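Glycerol dehydrogenase (Schizosaccharomyces pombe, PDB 1TA9) catalyses the NAD(+)-dependent oxidation of glycerol to dihydroxyacetone, probably with zinc as cofactor, and takes part in the assimilation of glycerol. Local coordinates at residues I213-V219 against F291-V295; I279-R284 against T446-P450. One frame throughout, in Å; residues are numbered along the deposited sequence.

Contact 1: residues I213-V219 against F291-V295; sequences IDTDVIV and FENVV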
loop_
_atom_site.group_PDB
_atom_site.type_symbol
_atom_site.label_atom_id
_atom_site.label_comp_id
_atom_site.label_asym_id
_atom_site.label_seq_id
_atom_site.Cartn_x
_atom_site.Cartn_y
_atom_site.Cartn_z
ATOM N N ILE B 213 -23.134 17.389 31.967
ATOM C CA ILE B 213 -22.060 16.670 32.649
ATOM C C ILE B 213 -20.930 17.551 33.156
ATOM O O ILE B 213 -20.345 18.319 32.392
ATOM C CB ILE B 213 -21.420 15.620 31.708
ATOM C CG1 ILE B 213 -22.498 14.698 31.143
ATOM C CG2 ILE B 213 -20.358 14.810 32.462
ATOM C CD1 ILE B 213 -21.977 13.731 30.099
ATOM N N ASP B 214 -20.617 17.426 34.443
ATOM C CA ASP B 214 -19.520 18.179 35.036
ATOM C C ASP B 214 -18.364 17.183 35.124
ATOM O O ASP B 214 -18.397 16.244 35.918
ATOM C CB ASP B 214 -19.911 18.693 36.426
ATOM C CG ASP B 214 -18.828 19.559 37.062
ATOM O OD1 ASP B 214 -19.181 20.511 37.796
ATOM O OD2 ASP B 214 -17.629 19.286 36.844
ATOM N N THR B 215 -17.347 17.381 34.292
ATOM C CA THR B 215 -16.221 16.460 34.256
ATOM C C THR B 215 -15.311 16.469 35.485
ATOM O O THR B 215 -14.467 15.585 35.637
ATOM C CB THR B 215 -15.393 16.672 32.980
ATOM O OG1 THR B 215 -15.074 18.058 32.837
ATOM C CG2 THR B 215 -16.193 16.216 31.760
ATOM N N ASP B 216 -15.475 17.452 36.367
ATOM C CA ASP B 216 -14.662 17.467 37.579
ATOM C C ASP B 216 -15.236 16.390 38.490
ATOM O O ASP B 216 -14.515 15.737 39.249
ATOM C CB ASP B 216 -14.714 18.828 38.272
ATOM C CG ASP B 216 -13.730 18.924 39.425
ATOM O OD1 ASP B 216 -14.162 18.847 40.595
ATOM O OD2 ASP B 216 -12.516 19.062 39.157
ATOM N N VAL B 217 -16.548 16.203 38.407
ATOM C CA VAL B 217 -17.215 15.177 39.198
ATOM C C VAL B 217 -16.846 13.812 38.615
ATOM O O VAL B 217 -16.565 12.859 39.347
ATOM C CB VAL B 217 -18.743 15.342 39.147
ATOM C CG1 VAL B 217 -19.424 14.162 39.840
ATOM C CG2 VAL B 217 -19.145 16.654 39.809
ATOM N N ILE B 218 -16.841 13.728 37.290
ATOM C CA ILE B 218 -16.512 12.478 36.618
ATOM C C ILE B 218 -15.073 12.023 36.893
ATOM O O ILE B 218 -14.838 10.854 37.205
ATOM C CB ILE B 218 -16.711 12.599 35.078
ATOM C CG1 ILE B 218 -18.120 13.108 34.756
ATOM C CG2 ILE B 218 -16.477 11.252 34.420
ATOM C CD1 ILE B 218 -19.247 12.275 35.349
ATOM N N VAL B 219 -14.114 12.941 36.799
ATOM C CA VAL B 219 -12.711 12.578 37.008
ATOM C C VAL B 219 -12.402 12.169 38.452
ATOM O O VAL B 219 -11.426 11.464 38.702
ATOM C CB VAL B 219 -11.759 13.729 36.584
ATOM C CG1 VAL B 219 -11.675 14.780 37.677
ATOM C CG2 VAL B 219 -10.373 13.171 36.250
ATOM N N PHE B 291 -9.296 12.428 28.364
ATOM C CA PHE B 291 -10.317 11.977 29.307
ATOM C C PHE B 291 -11.666 12.540 28.868
ATOM O O PHE B 291 -12.663 11.822 28.801
ATOM C CB PHE B 291 -9.995 12.476 30.725
ATOM C CG PHE B 291 -11.108 12.244 31.723
ATOM C CD1 PHE B 291 -11.371 10.968 32.212
ATOM C CD2 PHE B 291 -11.889 13.306 32.174
ATOM C CE1 PHE B 291 -12.396 10.748 33.137
ATOM C CE2 PHE B 291 -12.916 13.100 33.098
ATOM C CZ PHE B 291 -13.169 11.816 33.579
ATOM N N GLU B 292 -11.696 13.836 28.572
ATOM C CA GLU B 292 -12.934 14.474 28.134
ATOM C C GLU B 292 -13.469 13.829 26.853
ATOM O O GLU B 292 -14.682 13.733 26.660
ATOM C CB GLU B 292 -12.705 15.973 27.902
ATOM C CG GLU B 292 -12.301 16.746 29.157
ATOM C CD GLU B 292 -13.437 17.574 29.744
ATOM O OE1 GLU B 292 -13.250 18.146 30.837
ATOM O OE2 GLU B 292 -14.515 17.665 29.114
ATOM N N ASN B 293 -12.571 13.392 25.972
ATOM C CA ASN B 293 -13.003 12.762 24.726
ATOM C C ASN B 293 -13.773 11.478 24.999
ATOM O O ASN B 293 -14.792 11.194 24.358
ATOM C CB ASN B 293 -11.808 12.429 23.828
ATOM C CG ASN B 293 -11.149 13.660 23.249
ATOM O OD1 ASN B 293 -11.756 14.732 23.170
ATOM N ND2 ASN B 293 -9.901 13.508 22.817
ATOM N N VAL B 294 -13.278 10.697 25.952
ATOM C CA VAL B 294 -13.921 9.437 26.295
ATOM C C VAL B 294 -15.227 9.672 27.048
ATOM O O VAL B 294 -16.161 8.874 26.946
ATOM C CB VAL B 294 -12.961 8.537 27.105
ATOM C CG1 VAL B 294 -13.670 7.261 27.549
ATOM C CG2 VAL B 294 -11.758 8.187 26.234
ATOM N N VAL B 295 -15.307 10.763 27.804
ATOM C CA VAL B 295 -16.557 11.060 28.495
ATOM C C VAL B 295 -17.584 11.320 27.390
ATOM O O VAL B 295 -18.730 10.863 27.471
ATOM C CB VAL B 295 -16.441 12.302 29.412
ATOM C CG1 VAL B 295 -17.827 12.739 29.877
ATOM C CG2 VAL B 295 -15.578 11.967 30.628
#
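Val219 lays its CG2 methyl over one face of the Phe291 ring, a CH-pi contact with the carbon 4.2 Å from the ring centroid of Phe291. The opposite face carries Val295 CG2, one helical turn further along the phenylalanine's own helix and offset toward the rim, which leaves the ring sandwiched between two valines. With CG anti to the backbone N (chi1 171°), the ring extends across to the other helix, where its outer end meets backbone as well as side chains: Phe291 CZ lies 3.5 Å from Val219 N, and Thr215 O sits at the ring edge. Ile218 approaches obliquely, its CG2 3.5 Å from Phe291 CZ and 4.0 Å from Val295 CG2. Ile213 meets Val295 tip to tip, CG2 against CG1.

The site lies where strand 210-214 of the parallel, Rossmann-like sheet of an iron-containing alcohol dehydrogenase runs straight into a helix. Asp214 is the N-cap, its OD2 accepting from Asp216 N at 2.9 Å, and that short helix crosses 291-295 at 98°. Beside the apolar cluster, Thr215 OG1 donates to Glu292 OE1 at 2.7 Å, although the position of that carboxylate oxygen is less sure. A bend at chi2 (-104°) carries the glutamate's carboxylate to the threonine, and the two side chains cross at about a right angle. Were Glu292 replaced by an alanine, the Thr215 hydroxyl would probably lose this acceptor, and Thr215 CG2 the carboxylate packed against it. Glu292 also packs on Arg64 of a second subunit.

Contact 2: residues I279-R284 against T446-P450; sequences ILSNTR and TDIHP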
loop_
_atom_site.group_PDB
_atom_site.type_symbol
_atom_site.label_atom_id
_atom_site.label_comp_id
_atom_site.label_asym_id
_atom_site.label_seq_id
_atom_site.Cartn_x
_atom_site.Cartn_y
_atom_site.Cartn_z
ATOM N N ILE B 279 -8.330 6.397 30.816
ATOM C CA ILE B 279 -8.247 5.549 32.002
ATOM C C ILE B 279 -7.088 6.004 32.896
ATOM O O ILE B 279 -7.254 6.183 34.107
ATOM C CB ILE B 279 -8.048 4.065 31.610
ATOM C CG1 ILE B 279 -9.341 3.518 30.996
ATOM C CG2 ILE B 279 -7.644 3.254 32.833
ATOM C CD1 ILE B 279 -9.226 2.086 30.469
ATOM N N LEU B 280 -5.910 6.179 32.303
ATOM C CA LEU B 280 -4.751 6.630 33.068
ATOM C C LEU B 280 -5.034 8.007 33.674
ATOM O O LEU B 280 -4.714 8.263 34.837
ATOM C CB LEU B 280 -3.508 6.685 32.167
ATOM C CG LEU B 280 -3.000 5.315 31.697
ATOM C CD1 LEU B 280 -1.987 5.480 30.577
ATOM C CD2 LEU B 280 -2.375 4.576 32.874
ATOM N N SER B 281 -5.646 8.889 32.888
ATOM C CA SER B 281 -5.982 10.231 33.358
ATOM C C SER B 281 -6.917 10.180 34.572
ATOM O O SER B 281 -6.658 10.823 35.595
ATOM C CB SER B 281 -6.640 11.042 32.231
ATOM O OG SER B 281 -5.708 11.341 31.201
ATOM N N ASN B 282 -8.001 9.415 34.449
ATOM C CA ASN B 282 -8.990 9.259 35.525
ATOM C C ASN B 282 -8.279 8.731 36.776
ATOM O O ASN B 282 -8.471 9.242 37.886
ATOM C CB ASN B 282 -10.077 8.270 35.063
ATOM C CG ASN B 282 -11.304 8.239 35.971
ATOM O OD1 ASN B 282 -12.296 7.578 35.644
ATOM N ND2 ASN B 282 -11.252 8.943 37.102
ATOM N N THR B 283 -7.456 7.703 36.595
ATOM C CA THR B 283 -6.718 7.114 37.709
ATOM C C THR B 283 -5.838 8.156 38.409
ATOM O O THR B 283 -5.767 8.195 39.639
ATOM C CB THR B 283 -5.825 5.942 37.229
ATOM O OG1 THR B 283 -6.645 4.922 36.645
ATOM C CG2 THR B 283 -5.063 5.337 38.394
ATOM N N ARG B 284 -5.178 9.003 37.625
ATOM C CA ARG B 284 -4.295 10.036 38.171
ATOM C C ARG B 284 -5.089 11.263 38.626
ATOM O O ARG B 284 -4.533 12.192 39.206
ATOM C CB ARG B 284 -3.253 10.440 37.113
ATOM C CG ARG B 284 -2.112 11.333 37.608
ATOM C CD ARG B 284 -1.296 10.624 38.687
ATOM N NE ARG B 284 -0.136 11.400 39.124
ATOM C CZ ARG B 284 1.077 11.308 38.586
ATOM N NH1 ARG B 284 1.304 10.470 37.580
ATOM N NH2 ARG B 284 2.072 12.051 39.064
ATOM N N THR B 446 -7.820 -3.106 43.878
ATOM C CA THR B 446 -6.446 -2.621 43.850
ATOM C C THR B 446 -6.304 -1.458 42.870
ATOM O O THR B 446 -7.133 -1.280 41.977
ATOM C CB THR B 446 -5.470 -3.747 43.432
ATOM O OG1 THR B 446 -5.874 -4.283 42.164
ATOM C CG2 THR B 446 -5.470 -4.866 44.462
ATOM N N ASP B 447 -5.250 -0.670 43.046
ATOM C CA ASP B 447 -4.978 0.478 42.186
ATOM C C ASP B 447 -4.406 -0.016 40.854
ATOM O O ASP B 447 -3.344 -0.635 40.831
ATOM C CB ASP B 447 -3.970 1.397 42.882
ATOM C CG ASP B 447 -3.574 2.593 42.037
ATOM O OD1 ASP B 447 -2.576 3.254 42.392
ATOM O OD2 ASP B 447 -4.254 2.877 41.029
ATOM N N ILE B 448 -5.097 0.253 39.748
ATOM C CA ILE B 448 -4.606 -0.198 38.448
ATOM C C ILE B 448 -3.536 0.712 37.853
ATOM O O ILE B 448 -3.011 0.430 36.774
ATOM C CB ILE B 448 -5.746 -0.338 37.405
ATOM C CG1 ILE B 448 -6.462 1.003 37.217
ATOM C CG2 ILE B 448 -6.708 -1.431 37.835
ATOM C CD1 ILE B 448 -7.470 1.005 36.084
ATOM N N HIS B 449 -3.210 1.800 38.545
ATOM C CA HIS B 449 -2.188 2.709 38.042
ATOM C C HIS B 449 -0.852 1.978 37.985
ATOM O O HIS B 449 -0.479 1.276 38.924
ATOM C CB HIS B 449 -2.062 3.944 38.939
ATOM C CG HIS B 449 -1.174 5.009 38.372
ATOM N ND1 HIS B 449 0.198 4.882 38.314
ATOM C CD2 HIS B 449 -1.465 6.202 37.803
ATOM C CE1 HIS B 449 0.713 5.951 37.732
ATOM N NE2 HIS B 449 -0.275 6.768 37.412
ATOM N N PRO B 450 -0.116 2.130 36.874
ATOM C CA PRO B 450 1.184 1.471 36.716
ATOM C C PRO B 450 2.113 1.704 37.905
ATOM O O PRO B 450 2.938 0.809 38.190
ATOM C CB PRO B 450 1.721 2.065 35.412
ATOM C CG PRO B 450 1.026 3.395 35.317
ATOM C CD PRO B 450 -0.371 3.052 35.752
ATOM O OXT PRO B 450 2.013 2.782 38.530
#
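Thr283 touches the C-terminal tail with both branches of its side chain. From CB, the methyl CG2 stands anti to the backbone N and presses on His449, 3.4 Å from its CB and in the plane of the imidazole at the ring edge; Asp447 OD2 is near the same methyl. The other branch, OG1, turns back to its own helix and donates to Ile279 O at 2.9 Å, reaching that oxygen from above the carbonyl plane, while Thr283 N bonds it from the opposite face. OG1 also lies 4.0 Å from Ile448 CD1, a methyl that meets Ile279 CG2 as well.

The tail holds its own shape. His449 N donates to Asp447 OD2 in an Asx turn, and His449 ND1 reaches the terminal carboxylate at Pro450 OXT over 2.8 Å, with the acceptor close to the ring plane. Pro450 CD covers one imidazole face and packs on Leu280 CD2 at 3.8 Å.

Arg284 stands by His449 with guanidinium and ring planes 74° apart, but its salt bridge is to Asp418 of the third subunit. The tail thus runs across segment 279-284 of helix 258-284, whose Ile279 and Thr283 also touch helix 223-245.

Overall arrangement
Contacts 1 and 2 sit at neighbouring places in the fold, one at the end of a sheet strand, the other beside a third subunit. Their centres lie 15 Å apart, and helices 258-284 and 289-307, consecutive in the chain, join them: Asn282 ND2 is 3.0 Å from Val219 O, and Asn282 CB is 3.9 Å from Phe291 CE1. Contact 1 is the nearer to the cofactor site, with the Ile218 side chain about 4 Å from that of Ala179, a probable NAD(+)-binding residue. Contact 2 lies further off, the Ile279 side chain about 11 Å from that of Ala179. Neither contact includes a ligand of the zinc, which is held by Asp232, His315 and His333.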